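Local coordinates for cobalamin biosynthesis protein CobN (Mycobacterium tuberculosis, PDB 7C6O), which serves as the large catalytic subunit of cobaltochelatase, the ligase that inserts cobalt into the corrin ring during cobalamin biosynthesis, at residues W563-T568 with P1000-G1004; T599-R604 with F943-A947. All blocks are in the same frame, centred on the assembly; numbering follows the deposited sequence. Where two conformers were deposited one is given.

Interaction 1 of 2, residues W563-T568 with P1000-G1004; sequences WLPGKT and PGTYG
Trp563 and Tyr1003 share the same first torsion: in each, CG stands beside the backbone N and anti to the carbonyl carbon (chi1 -56° for Tyr1003), and this brings the two rings together. The benzo edge of the indole is directed at a face of the phenol, with CE3 of Trp563 3.6 Å from CG of Tyr1003. The ring planes stand 85° apart and the centroids of the six-membered rings are 5.3 Å apart, a T-shaped stack. CD2 of Tyr1003 lies 3.5 Å from the carbonyl O of Trp563, the carbonyl O of Leu564 sits at the ring's edge near its plane, and the hydroxyl reaches toward Thr568.

Both segments are loops that follow strands of different sheets, 551-555 and 995-997, so the contact joins two alpha/beta parts of the CobN chain through their connecting loops. Backbone atoms close it where the glycines meet. Gly566 N donates to Gly1001 O at 3.0 Å with an N-H...O angle of 157°, and CA of Pro565 makes a CA-H...O contact with the same oxygen. In return, CA of Gly1001 approaches O of Gly566 at 3.2 Å, a second CA-H...O contact. One water donates to O of Gly566 at 2.8 Å and to OH of Tyr1003 at 3.0 Å. The phenol oxygen also lies unusually close to Asp946 OD2 on helix 942-947, a probable hydrogen bond whose length is doubtful. Lys567 points away, its NZ hydrogen-bonded to the carbonyls of Asn299 and Trp296 and its charge in a cation-pi contact with Trp296.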
ATOM      1  N   TRP A 563     -11.647  -1.044  -0.347  1.00 13.64           N
ATOM      2  CA  TRP A 563     -11.592  -1.413   1.060  1.00 13.07           C
ATOM      3  C   TRP A 563     -12.829  -2.182   1.507  1.00 14.07           C
ATOM      4  O   TRP A 563     -13.005  -2.403   2.711  1.00 14.06           O
ATOM      5  CB  TRP A 563     -11.396  -0.165   1.925  1.00 12.61           C
ATOM      6  CG  TRP A 563     -10.118   0.544   1.605  1.00 15.79           C
ATOM      7  CD1 TRP A 563      -9.952   1.587   0.737  1.00 16.70           C
ATOM      8  CD2 TRP A 563      -8.818   0.241   2.123  1.00 16.05           C
ATOM      9  NE1 TRP A 563      -8.627   1.958   0.694  1.00 15.35           N
ATOM     10  CE2 TRP A 563      -7.912   1.147   1.535  1.00 14.33           C
ATOM     11  CE3 TRP A 563      -8.331  -0.706   3.030  1.00 17.14           C
ATOM     12  CZ2 TRP A 563      -6.548   1.135   1.826  1.00 15.22           C
ATOM     13  CZ3 TRP A 563      -6.976  -0.716   3.319  1.00 20.19           C
ATOM     14  CH2 TRP A 563      -6.101   0.200   2.717  1.00 19.16           C
ATOM     15  N   LEU A 564     -13.682  -2.597   0.573  1.00 12.55           N
ATOM     16  CA  LEU A 564     -14.854  -3.381   0.912  1.00 12.64           C
ATOM     17  C   LEU A 564     -14.441  -4.777   1.378  1.00 15.89           C
ATOM     18  O   LEU A 564     -13.366  -5.268   1.022  1.00 15.17           O
ATOM     19  CB  LEU A 564     -15.790  -3.488  -0.290  1.00 16.55           C
ATOM     20  CG  LEU A 564     -16.483  -2.208  -0.764  1.00 16.32           C
ATOM     21  CD1 LEU A 564     -17.334  -2.503  -1.988  1.00 18.35           C
ATOM     22  CD2 LEU A 564     -17.327  -1.603   0.349  1.00 17.55           C
ATOM     23  N   PRO A 565     -15.278  -5.430   2.186  1.00 17.80           N
ATOM     24  CA  PRO A 565     -14.934  -6.774   2.662  1.00 15.17           C
ATOM     25  C   PRO A 565     -14.747  -7.752   1.512  1.00 14.44           C
ATOM     26  O   PRO A 565     -15.423  -7.683   0.482  1.00 13.64           O
ATOM     27  CB  PRO A 565     -16.132  -7.161   3.538  1.00 16.41           C
ATOM     28  CG  PRO A 565     -16.697  -5.858   3.986  1.00 18.57           C
ATOM     29  CD  PRO A 565     -16.503  -4.917   2.825  1.00 17.81           C
ATOM     30  N   GLY A 566     -13.810  -8.666   1.708  1.00 12.39           N
ATOM     31  CA  GLY A 566     -13.460  -9.640   0.697  1.00 15.35           C
ATOM     32  C   GLY A 566     -12.093 -10.217   1.013  1.00 13.06           C
ATOM     33  O   GLY A 566     -11.532  -9.978   2.083  1.00 15.61           O
ATOM     34  N   LYS A 567     -11.567 -10.975   0.055  1.00 14.10           N
ATOM     35  CA  LYS A 567     -10.243 -11.550   0.240  1.00 15.68           C
ATOM     36  C   LYS A 567      -9.176 -10.456   0.261  1.00 14.08           C
ATOM     37  O   LYS A 567      -9.371  -9.344  -0.245  1.00 14.96           O
ATOM     38  CB  LYS A 567      -9.935 -12.564  -0.862  1.00 17.03           C
ATOM     39  CG  LYS A 567     -10.925 -13.719  -0.923  1.00 14.60           C
ATOM     40  CD  LYS A 567     -10.468 -14.801  -1.890  1.00 16.07           C
ATOM     41  CE  LYS A 567     -11.571 -15.823  -2.124  1.00 18.13           C
ATOM     42  NZ  LYS A 567     -12.101 -16.390  -0.850  1.00 19.23           N
ATOM     43  N   THR A 568      -8.035 -10.791   0.872  1.00 15.50           N
ATOM     44  CA  THR A 568      -6.892  -9.880   0.921  1.00 14.79           C
ATOM     45  C   THR A 568      -6.513  -9.397  -0.474  1.00 15.57           C
ATOM     46  O   THR A 568      -6.347  -8.193  -0.712  1.00 12.95           O
ATOM     47  CB  THR A 568      -5.705 -10.585   1.573  1.00 18.34           C
ATOM     48  OG1 THR A 568      -5.430 -11.798   0.857  1.00 22.45           O
ATOM     49  CG2 THR A 568      -6.011 -10.928   3.023  1.00 17.60           C
ATOM     50  N   PRO A1000     -10.389 -10.667   9.858  1.00 14.77           N
ATOM     51  CA  PRO A1000     -10.070 -11.207   8.532  1.00 14.83           C
ATOM     52  C   PRO A1000     -11.152 -10.862   7.524  1.00 16.31           C
ATOM     53  O   PRO A1000     -12.348 -10.917   7.822  1.00 16.46           O
ATOM     54  CB  PRO A1000      -9.992 -12.719   8.771  1.00 19.21           C
ATOM     55  CG  PRO A1000      -9.671 -12.855  10.206  1.00 18.78           C
ATOM     56  CD  PRO A1000     -10.318 -11.698  10.908  1.00 15.73           C
ATOM     57  N   GLY A1001     -10.717 -10.493   6.325  1.00 15.41           N
ATOM     58  CA  GLY A1001     -11.626 -10.080   5.287  1.00 15.64           C
ATOM     59  C   GLY A1001     -12.120  -8.657   5.399  1.00 18.49           C
ATOM     60  O   GLY A1001     -12.958  -8.249   4.585  1.00 21.01           O
ATOM     61  N   THR A1002     -11.646  -7.883   6.380  1.00 17.00           N
ATOM     62  CA  THR A1002     -12.126  -6.531   6.640  0.60 17.96           C
ATOM     63  C   THR A1002     -10.940  -5.614   6.914  1.00 15.68           C
ATOM     64  O   THR A1002      -9.793  -6.057   7.036  1.00 15.16           O
ATOM     65  CB  THR A1002     -13.092  -6.477   7.833  0.60 20.07           C
ATOM     66  OG1 THR A1002     -12.342  -6.482   9.055  0.60 19.24           O
ATOM     67  CG2 THR A1002     -14.022  -7.665   7.832  0.60 23.00           C
ATOM     68  N   TYR A1003     -11.250  -4.324   7.079  1.00 14.61           N
ATOM     69  CA  TYR A1003     -10.262  -3.274   7.266  1.00 17.14           C
ATOM     70  C   TYR A1003     -10.782  -2.245   8.259  1.00 19.96           C
ATOM     71  O   TYR A1003     -11.970  -2.201   8.579  1.00 20.35           O
ATOM     72  CB  TYR A1003      -9.925  -2.605   5.925  1.00 17.32           C
ATOM     73  CG  TYR A1003      -9.453  -3.615   4.919  1.00 17.68           C
ATOM     74  CD1 TYR A1003      -8.120  -3.984   4.868  1.00 15.17           C
ATOM     75  CD2 TYR A1003     -10.348  -4.249   4.061  1.00 16.90           C
ATOM     76  CE1 TYR A1003      -7.680  -4.929   3.981  1.00 17.00           C
ATOM     77  CE2 TYR A1003      -9.914  -5.207   3.164  1.00 15.33           C
ATOM     78  CZ  TYR A1003      -8.576  -5.541   3.131  1.00 16.84           C
ATOM     79  OH  TYR A1003      -8.120  -6.487   2.249  1.00 16.92           O
ATOM     80  N   GLY A1004      -9.868  -1.413   8.749  1.00 18.97           N
ATOM     81  CA  GLY A1004     -10.216  -0.271   9.568  1.00 20.57           C
ATOM     82  C   GLY A1004     -10.140  -0.552  11.060  1.00 19.43           C
ATOM     83  O   GLY A1004      -9.977  -1.686  11.516  1.00 15.37           O
TER
HETATM   84  O   HOH W   1      -9.302  -8.963   3.357  1.00 16.86           O

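Interaction 2 of 2, residues T599-R604 with F943-A947; sequences TQAKRR and FFRDA
Helix 599-604 and helix 943-947 meet with their axes 11.5 Å apart at closest approach and their N-to-C directions inclined by 55°, Gln600 and Phe943 having the nearest CA atoms. Each belongs to a beta-alpha-beta crossover: helix 595-604 connects the parallel neighbours 586-591 and 608-612, and helix 942-947 is the first of the helices between strands 935-940 and 995-997 of a second sheet. The contact therefore packs one alpha/beta layer against another close to the spatial centre of the chain.

The Gln600 side chain lies across the interface. Its chain bends at chi2 (70°), which carries the amide along the rim of Phe943 toward Asp946. OE1 of Gln600 lies near the plane of the Phe943 ring, 3.5 Å from CD1, with the amide almost perpendicular to the ring. NE2 of Gln600 donates to OD2 of Asp946 at 3.1 Å in a nearly straight bond (167°), reaching the oxygen on its anti side but somewhat out of the carboxylate plane, while staying in the plane of its own amide. The other carboxylate oxygen, OD1, is gripped side-on by its neighbour in sequence: NE of Arg945 at 2.9 Å, joined by NH2, forms a salt bridge.

At the tip of Phe943, CZ meets CB of Thr599 at 3.7 Å, while CB of Ala947 lies over one face of the same ring, toward its rim. Met891 of helix 887-893 touches both Thr599 and Phe943. Arg603, extended from CG to NE and salt-bridged to Glu316, brings NH1 to 3.7 Å from CB of Ala947. NH1 of Arg603 also donates to a water 2.9 Å away, which in turn donates to O of Ala947 at 2.7 Å.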
ATOM      1  N   THR A 599      -1.490   1.073  -3.250  1.00 11.80           N
ATOM      2  CA  THR A 599      -1.282  -0.338  -3.552  1.00 12.13           C
ATOM      3  C   THR A 599      -2.560  -1.145  -3.349  1.00 12.43           C
ATOM      4  O   THR A 599      -2.836  -2.087  -4.105  1.00 12.06           O
ATOM      5  CB  THR A 599      -0.147  -0.879  -2.679  1.00 11.63           C
ATOM      6  OG1 THR A 599       1.067  -0.187  -3.001  1.00 14.01           O
ATOM      7  CG2 THR A 599       0.053  -2.359  -2.900  1.00 12.77           C
ATOM      8  N   GLN A 600      -3.361  -0.784  -2.344  1.00 10.72           N
ATOM      9  CA  GLN A 600      -4.602  -1.513  -2.105  1.00 12.54           C
ATOM     10  C   GLN A 600      -5.554  -1.372  -3.286  1.00 12.36           C
ATOM     11  O   GLN A 600      -6.235  -2.333  -3.663  1.00 11.28           O
ATOM     12  CB  GLN A 600      -5.268  -1.029  -0.815  1.00 12.26           C
ATOM     13  CG  GLN A 600      -6.403  -1.932  -0.317  1.00 14.17           C
ATOM     14  CD  GLN A 600      -5.911  -3.277   0.212  1.00 15.89           C
ATOM     15  OE1 GLN A 600      -5.174  -3.998  -0.462  1.00 19.73           O
ATOM     16  NE2 GLN A 600      -6.325  -3.619   1.425  1.00 17.07           N
ATOM     17  N   ALA A 601      -5.604  -0.184  -3.891  1.00 12.06           N
ATOM     18  CA  ALA A 601      -6.413  -0.007  -5.091  1.00 12.63           C
ATOM     19  C   ALA A 601      -5.850  -0.810  -6.257  1.00 13.31           C
ATOM     20  O   ALA A 601      -6.611  -1.377  -7.050  1.00 12.08           O
ATOM     21  CB  ALA A 601      -6.502   1.477  -5.447  1.00 14.20           C
ATOM     22  N   LYS A 602      -4.519  -0.872  -6.376  1.00 12.33           N
ATOM     23  CA  LYS A 602      -3.900  -1.662  -7.440  1.00 11.07           C
ATOM     24  C   LYS A 602      -4.289  -3.130  -7.344  1.00 13.16           C
ATOM     25  O   LYS A 602      -4.512  -3.791  -8.365  1.00 14.28           O
ATOM     26  CB  LYS A 602      -2.375  -1.537  -7.382  1.00 11.27           C
ATOM     27  CG  LYS A 602      -1.816  -0.159  -7.701  1.00 11.42           C
ATOM     28  CD  LYS A 602      -0.326  -0.090  -7.366  1.00 13.43           C
ATOM     29  CE  LYS A 602       0.523  -0.917  -8.326  1.00 13.20           C
ATOM     30  NZ  LYS A 602       0.679  -0.250  -9.652  1.00 16.20           N
ATOM     31  N   ARG A 603      -4.373  -3.659  -6.124  1.00 12.66           N
ATOM     32  CA  ARG A 603      -4.491  -5.096  -5.917  1.00 13.28           C
ATOM     33  C   ARG A 603      -5.919  -5.578  -5.713  1.00 13.53           C
ATOM     34  O   ARG A 603      -6.230  -6.711  -6.096  1.00 14.80           O
ATOM     35  CB  ARG A 603      -3.635  -5.522  -4.720  1.00  9.72           C
ATOM     36  CG  ARG A 603      -2.167  -5.183  -4.905  1.00 13.35           C
ATOM     37  CD  ARG A 603      -1.310  -5.620  -3.728  1.00 10.16           C
ATOM     38  NE  ARG A 603       0.096  -5.321  -3.987  1.00 10.52           N
ATOM     39  CZ  ARG A 603       1.093  -5.580  -3.146  1.00 13.27           C
ATOM     40  NH1 ARG A 603       0.853  -6.154  -1.973  1.00 11.56           N
ATOM     41  NH2 ARG A 603       2.334  -5.259  -3.482  1.00 13.21           N
ATOM     42  N   ARG A 604      -6.799  -4.764  -5.129  1.00 12.88           N
ATOM     43  CA  ARG A 604      -8.175  -5.187  -4.903  1.00 12.89           C
ATOM     44  C   ARG A 604      -9.160  -4.564  -5.887  1.00 14.41           C
ATOM     45  O   ARG A 604     -10.340  -4.929  -5.874  1.00 14.90           O
ATOM     46  CB  ARG A 604      -8.598  -4.878  -3.460  1.00 11.80           C
ATOM     47  CG  ARG A 604      -7.681  -5.518  -2.417  1.00 13.73           C
ATOM     48  CD  ARG A 604      -8.195  -5.366  -0.990  1.00 13.25           C
ATOM     49  NE  ARG A 604      -9.178  -6.388  -0.620  1.00 13.13           N
ATOM     50  CZ  ARG A 604     -10.437  -6.126  -0.285  1.00 11.22           C
ATOM     51  NH1 ARG A 604     -10.870  -4.871  -0.268  1.00 10.55           N
ATOM     52  NH2 ARG A 604     -11.259  -7.114   0.044  1.00 12.89           N
ATOM     53  N   PHE A 943      -4.339  -3.636   5.862  1.00 13.81           N
ATOM     54  CA  PHE A 943      -3.477  -3.646   4.686  1.00 13.47           C
ATOM     55  C   PHE A 943      -2.102  -4.220   5.004  1.00 12.35           C
ATOM     56  O   PHE A 943      -1.505  -4.901   4.163  1.00 14.16           O
ATOM     57  CB  PHE A 943      -3.327  -2.247   4.096  1.00 16.31           C
ATOM     58  CG  PHE A 943      -2.393  -2.206   2.924  1.00 15.97           C
ATOM     59  CD1 PHE A 943      -2.784  -2.722   1.698  1.00 15.07           C
ATOM     60  CD2 PHE A 943      -1.112  -1.693   3.054  1.00 16.35           C
ATOM     61  CE1 PHE A 943      -1.924  -2.707   0.617  1.00 16.11           C
ATOM     62  CE2 PHE A 943      -0.244  -1.679   1.978  1.00 15.01           C
ATOM     63  CZ  PHE A 943      -0.651  -2.185   0.756  1.00 14.72           C
ATOM     64  N   PHE A 944      -1.567  -3.935   6.197  1.00 14.56           N
ATOM     65  CA  PHE A 944      -0.297  -4.545   6.583  1.00 13.50           C
ATOM     66  C   PHE A 944      -0.396  -6.062   6.546  1.00 14.73           C
ATOM     67  O   PHE A 944       0.508  -6.740   6.044  1.00 14.34           O
ATOM     68  CB  PHE A 944       0.129  -4.074   7.974  1.00 11.21           C
ATOM     69  CG  PHE A 944       1.513  -4.520   8.363  1.00 14.87           C
ATOM     70  CD1 PHE A 944       2.605  -3.690   8.152  1.00 14.11           C
ATOM     71  CD2 PHE A 944       1.726  -5.772   8.925  1.00 15.24           C
ATOM     72  CE1 PHE A 944       3.882  -4.095   8.498  1.00 18.29           C
ATOM     73  CE2 PHE A 944       3.001  -6.186   9.272  1.00 19.53           C
ATOM     74  CZ  PHE A 944       4.080  -5.342   9.062  1.00 19.85           C
ATOM     75  N   ARG A 945      -1.487  -6.610   7.086  1.00 14.97           N
ATOM     76  CA  ARG A 945      -1.751  -8.041   6.978  1.00 14.02           C
ATOM     77  C   ARG A 945      -1.763  -8.497   5.521  1.00 17.41           C
ATOM     78  O   ARG A 945      -1.166  -9.528   5.180  1.00 16.20           O
ATOM     79  CB  ARG A 945      -3.081  -8.355   7.664  1.00 12.66           C
ATOM     80  CG  ARG A 945      -3.713  -9.690   7.314  1.00 12.61           C
ATOM     81  CD  ARG A 945      -5.211  -9.615   7.574  1.00 15.59           C
ATOM     82  NE  ARG A 945      -5.878  -8.753   6.602  1.00 14.51           N
ATOM     83  CZ  ARG A 945      -7.050  -8.156   6.798  1.00 14.42           C
ATOM     84  NH1 ARG A 945      -7.702  -8.304   7.945  1.00 14.12           N
ATOM     85  NH2 ARG A 945      -7.569  -7.398   5.840  1.00 13.01           N
ATOM     86  N   ASP A 946      -2.421  -7.729   4.645  1.00 13.69           N
ATOM     87  CA  ASP A 946      -2.548  -8.108   3.239  1.00 15.22           C
ATOM     88  C   ASP A 946      -1.198  -8.127   2.532  1.00 15.75           C
ATOM     89  O   ASP A 946      -0.887  -9.064   1.785  1.00 16.69           O
ATOM     90  CB  ASP A 946      -3.476  -7.136   2.512  1.00 15.30           C
ATOM     91  CG  ASP A 946      -4.912  -7.239   2.961  1.00 16.77           C
ATOM     92  OD1 ASP A 946      -5.211  -8.027   3.884  1.00 16.23           O
ATOM     93  OD2 ASP A 946      -5.744  -6.518   2.375  1.00 17.03           O
ATOM     94  N   ALA A 947      -0.397  -7.079   2.727  1.00 12.74           N
ATOM     95  CA  ALA A 947       0.779  -6.838   1.902  1.00 11.93           C
ATOM     96  C   ALA A 947       2.071  -7.389   2.488  1.00 14.38           C
ATOM     97  O   ALA A 947       3.029  -7.600   1.735  1.00 13.58           O
ATOM     98  CB  ALA A 947       0.956  -5.333   1.663  1.00 13.20           C
TER
HETATM   99  O   HOH W   2       3.429  -6.556  -0.773  1.00 13.25           O
HETATM  100  O   HOH W   3      -1.540  -7.324  -0.795  1.00 15.21           O

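The centres of the two contacts are 10 Å apart, and both are buried, interaction 2 nearer the centre of the chain. Along the sequence the segments run 563-568, 599-604, 943-947 and 1000-1004, so interaction 2 is nested within the loop closed by interaction 1. Both join the same two sheets, one containing strands 551-555 and 586-591, the other strands 935-940 and 995-997. Arg604 hydrogen-bonds to the carbonyls of Leu564 and Lys567, Arg945 to that of Thr1002, and the side chain of Trp563 touches both Gln600 and Phe943. Helices and loops thus form one continuous interface between parts of the chain more than 300 residues apart.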